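Local structure of apoptosis regulator ced-9 (Caenorhabditis elegans, 1OHU) at residues 14-19 with 43-48. The protein restrains programmed cell death by sequestering the caspase activator ced-4, which it releases when egl-1 binds and inhibits it. The protein carries 3 engineered substitutions. Numbering follows the deposited sequence.
Sequences EGFVVD and QPEHEM
H46, in the first turn of helix 44-71, reaches across to helix 13-27 and meets F16 in a T-shaped pair: its imidazole edge stands on the phenyl face, ring centroids 4.6 Å apart and planes at 89°. H46 ND1 leads, 3.6 Å above the middle of the phenyl ring; it is buried here without a polar partner in the model, and the phenyl face is what it meets. The imidazole also lies against the backbone at G15, where H46 CE1 comes within 3.4 Å of G15 C. G15 has no side chain to stand between, and the imidazole lies directly on the helix backbone. G15 O and D19 CB lie over one imidazole face, while Q43 CB, from the N-cap position of helix 44-71, covers the other, leaving the ring wedged between. F16 CG sits anti to its own carbonyl carbon (chi1 -68°), which swings the phenyl beneath the histidine and carries its far end to E45, with F16 CZ 3.5 Å from E45 CB. Beyond this contact E45 bends away at chi2 and its carboxylate forms a salt bridge with R10, while F16 also stacks with W154. With CG anti to the backbone N, D19 extends toward helix 44-71; D19 OD1 packs 3.5 Å from H46 CB, and OD2 forms a salt bridge with R50 one turn farther along that helix. A leucine in place of F16 would probably deprive H46 ND1 of its aromatic face and leave the imidazole less firmly fixed. The short helix segments cross at -49°, their axes 9.5 Å apart, in a buried interface that docks the predicted BH4 motif against the following helix within the all-helical Bcl-2 fold.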
ATOM      1  N   GLU A  14      -6.875   5.793   4.426  1.00 34.04           N
ATOM      2  CA  GLU A  14      -6.961   6.388   3.094  1.00 32.35           C
ATOM      3  C   GLU A  14      -5.774   7.274   2.786  1.00 31.71           C
ATOM      4  O   GLU A  14      -5.294   7.306   1.647  1.00 31.44           O
ATOM      5  CB  GLU A  14      -8.241   7.210   2.935  1.00 31.35           C
ATOM      6  CG  GLU A  14      -9.489   6.365   2.843  1.00 32.44           C
ATOM      7  CD  GLU A  14      -9.873   5.749   4.169  1.00 34.99           C
ATOM      8  OE1 GLU A  14     -10.689   4.804   4.162  1.00 33.37           O
ATOM      9  OE2 GLU A  14      -9.370   6.218   5.215  1.00 34.75           O
ATOM     10  N   GLY A  15      -5.311   8.000   3.798  1.00 29.05           N
ATOM     11  CA  GLY A  15      -4.183   8.892   3.613  1.00 28.68           C
ATOM     12  C   GLY A  15      -2.934   8.165   3.158  1.00 29.11           C
ATOM     13  O   GLY A  15      -2.206   8.658   2.299  1.00 30.86           O
ATOM     14  N   PHE A  16      -2.678   6.993   3.731  1.00 30.02           N
ATOM     15  CA  PHE A  16      -1.497   6.222   3.346  1.00 29.33           C
ATOM     16  C   PHE A  16      -1.658   5.660   1.938  1.00 28.56           C
ATOM     17  O   PHE A  16      -0.735   5.716   1.121  1.00 27.58           O
ATOM     18  CB  PHE A  16      -1.260   5.055   4.315  1.00 31.57           C
ATOM     19  CG  PHE A  16      -0.854   5.478   5.699  1.00 34.49           C
ATOM     20  CD1 PHE A  16      -1.795   5.980   6.595  1.00 35.02           C
ATOM     21  CD2 PHE A  16       0.474   5.370   6.110  1.00 34.85           C
ATOM     22  CE1 PHE A  16      -1.419   6.370   7.879  1.00 36.81           C
ATOM     23  CE2 PHE A  16       0.861   5.756   7.391  1.00 36.53           C
ATOM     24  CZ  PHE A  16      -0.087   6.257   8.278  1.00 36.37           C
ATOM     25  N   VAL A  17      -2.836   5.113   1.656  1.00 26.35           N
ATOM     26  CA  VAL A  17      -3.092   4.521   0.349  1.00 24.36           C
ATOM     27  C   VAL A  17      -2.981   5.569  -0.756  1.00 23.89           C
ATOM     28  O   VAL A  17      -2.315   5.342  -1.762  1.00 24.46           O
ATOM     29  CB  VAL A  17      -4.476   3.856   0.299  1.00 22.67           C
ATOM     30  CG1 VAL A  17      -4.638   3.111  -1.017  1.00 21.30           C
ATOM     31  CG2 VAL A  17      -4.644   2.901   1.473  1.00 22.76           C
ATOM     32  N   VAL A  18      -3.626   6.715  -0.567  1.00 23.23           N
ATOM     33  CA  VAL A  18      -3.572   7.786  -1.552  1.00 23.88           C
ATOM     34  C   VAL A  18      -2.160   8.312  -1.751  1.00 24.62           C
ATOM     35  O   VAL A  18      -1.697   8.454  -2.882  1.00 24.14           O
ATOM     36  CB  VAL A  18      -4.450   8.982  -1.149  1.00 24.40           C
ATOM     37  CG1 VAL A  18      -4.184  10.162  -2.084  1.00 22.70           C
ATOM     38  CG2 VAL A  18      -5.903   8.589  -1.212  1.00 25.83           C
ATOM     39  N   ASP A  19      -1.478   8.613  -0.650  1.00 25.51           N
ATOM     40  CA  ASP A  19      -0.127   9.137  -0.743  1.00 24.28           C
ATOM     41  C   ASP A  19       0.828   8.147  -1.373  1.00 23.37           C
ATOM     42  O   ASP A  19       1.739   8.538  -2.102  1.00 24.19           O
ATOM     43  CB  ASP A  19       0.401   9.532   0.636  1.00 28.18           C
ATOM     44  CG  ASP A  19       1.791  10.136   0.563  1.00 31.27           C
ATOM     45  OD1 ASP A  19       2.784   9.387   0.695  1.00 30.19           O
ATOM     46  OD2 ASP A  19       1.891  11.362   0.345  1.00 33.81           O
ATOM     47  N   GLN A  43       1.867  13.172   5.823  1.00 46.04           N
ATOM     48  CA  GLN A  43       2.243  12.915   7.202  1.00 46.73           C
ATOM     49  C   GLN A  43       3.575  12.182   7.211  1.00 47.66           C
ATOM     50  O   GLN A  43       3.891  11.445   6.276  1.00 46.75           O
ATOM     51  CB  GLN A  43       1.181  12.052   7.898  1.00 47.34           C
ATOM     52  CG  GLN A  43      -0.195  12.690   7.969  1.00 47.44           C
ATOM     53  CD  GLN A  43      -0.154  14.056   8.620  1.00 46.26           C
ATOM     54  OE1 GLN A  43       0.277  14.194   9.762  1.00 47.99           O
ATOM     55  NE2 GLN A  43      -0.598  15.075   7.896  1.00 44.08           N
ATOM     56  N   PRO A  44       4.381  12.378   8.265  1.00 47.85           N
ATOM     57  CA  PRO A  44       5.672  11.688   8.315  1.00 47.23           C
ATOM     58  C   PRO A  44       5.503  10.170   8.223  1.00 46.75           C
ATOM     59  O   PRO A  44       6.386   9.471   7.727  1.00 45.86           O
ATOM     60  CB  PRO A  44       6.269  12.156   9.651  1.00 47.21           C
ATOM     61  CG  PRO A  44       5.065  12.554  10.462  1.00 48.37           C
ATOM     62  CD  PRO A  44       4.193  13.236   9.448  1.00 47.97           C
ATOM     63  N   GLU A  45       4.363   9.666   8.692  1.00 46.44           N
ATOM     64  CA  GLU A  45       4.092   8.235   8.625  1.00 47.06           C
ATOM     65  C   GLU A  45       3.881   7.818   7.172  1.00 46.50           C
ATOM     66  O   GLU A  45       4.063   6.649   6.826  1.00 46.12           O
ATOM     67  CB  GLU A  45       2.854   7.862   9.445  1.00 48.14           C
ATOM     68  CG  GLU A  45       3.028   7.956  10.956  1.00 51.61           C
ATOM     69  CD  GLU A  45       2.917   9.378  11.482  1.00 53.19           C
ATOM     70  OE1 GLU A  45       3.017   9.559  12.714  1.00 55.52           O
ATOM     71  OE2 GLU A  45       2.730  10.311  10.671  1.00 52.75           O
ATOM     72  N   HIS A  46       3.484   8.774   6.332  1.00 44.75           N
ATOM     73  CA  HIS A  46       3.278   8.511   4.908  1.00 43.38           C
ATOM     74  C   HIS A  46       4.655   8.345   4.276  1.00 43.20           C
ATOM     75  O   HIS A  46       4.905   7.408   3.518  1.00 41.74           O
ATOM     76  CB  HIS A  46       2.585   9.689   4.206  1.00 41.59           C
ATOM     77  CG  HIS A  46       1.176   9.935   4.645  1.00 37.99           C
ATOM     78  ND1 HIS A  46       0.387   8.960   5.213  1.00 39.89           N
ATOM     79  CD2 HIS A  46       0.393  11.034   4.531  1.00 36.61           C
ATOM     80  CE1 HIS A  46      -0.824   9.445   5.427  1.00 37.73           C
ATOM     81  NE2 HIS A  46      -0.846  10.701   5.021  1.00 37.49           N
ATOM     82  N   GLU A  47       5.539   9.285   4.594  1.00 44.09           N
ATOM     83  CA  GLU A  47       6.895   9.282   4.070  1.00 45.15           C
ATOM     84  C   GLU A  47       7.668   8.043   4.493  1.00 44.68           C
ATOM     85  O   GLU A  47       8.615   7.633   3.819  1.00 43.93           O
ATOM     86  CB  GLU A  47       7.613  10.562   4.498  1.00 47.09           C
ATOM     87  CG  GLU A  47       7.332  11.729   3.559  1.00 51.89           C
ATOM     88  CD  GLU A  47       7.578  13.087   4.189  1.00 55.60           C
ATOM     89  OE1 GLU A  47       8.643  13.282   4.816  1.00 59.95           O
ATOM     90  OE2 GLU A  47       6.704  13.970   4.046  1.00 57.57           O
HETATM   91  N   MSE A  48       7.255   7.437   5.601  1.00 44.40           N
HETATM   92  CA  MSE A  48       7.903   6.221   6.075  1.00 44.24           C
HETATM   93  C   MSE A  48       7.290   5.044   5.334  1.00 43.41           C
HETATM   94  O   MSE A  48       7.923   4.000   5.181  1.00 43.72           O
HETATM   95  CB  MSE A  48       7.702   6.048   7.582  1.00 45.27           C
HETATM   96  CG  MSE A  48       8.287   4.756   8.167  1.00 47.98           C
HETATM   97 SE   MSE A  48      10.213   4.507   7.929  1.00 51.67          SE
HETATM   98  CE  MSE A  48      10.754   6.317   7.506  1.00 47.12           C
TER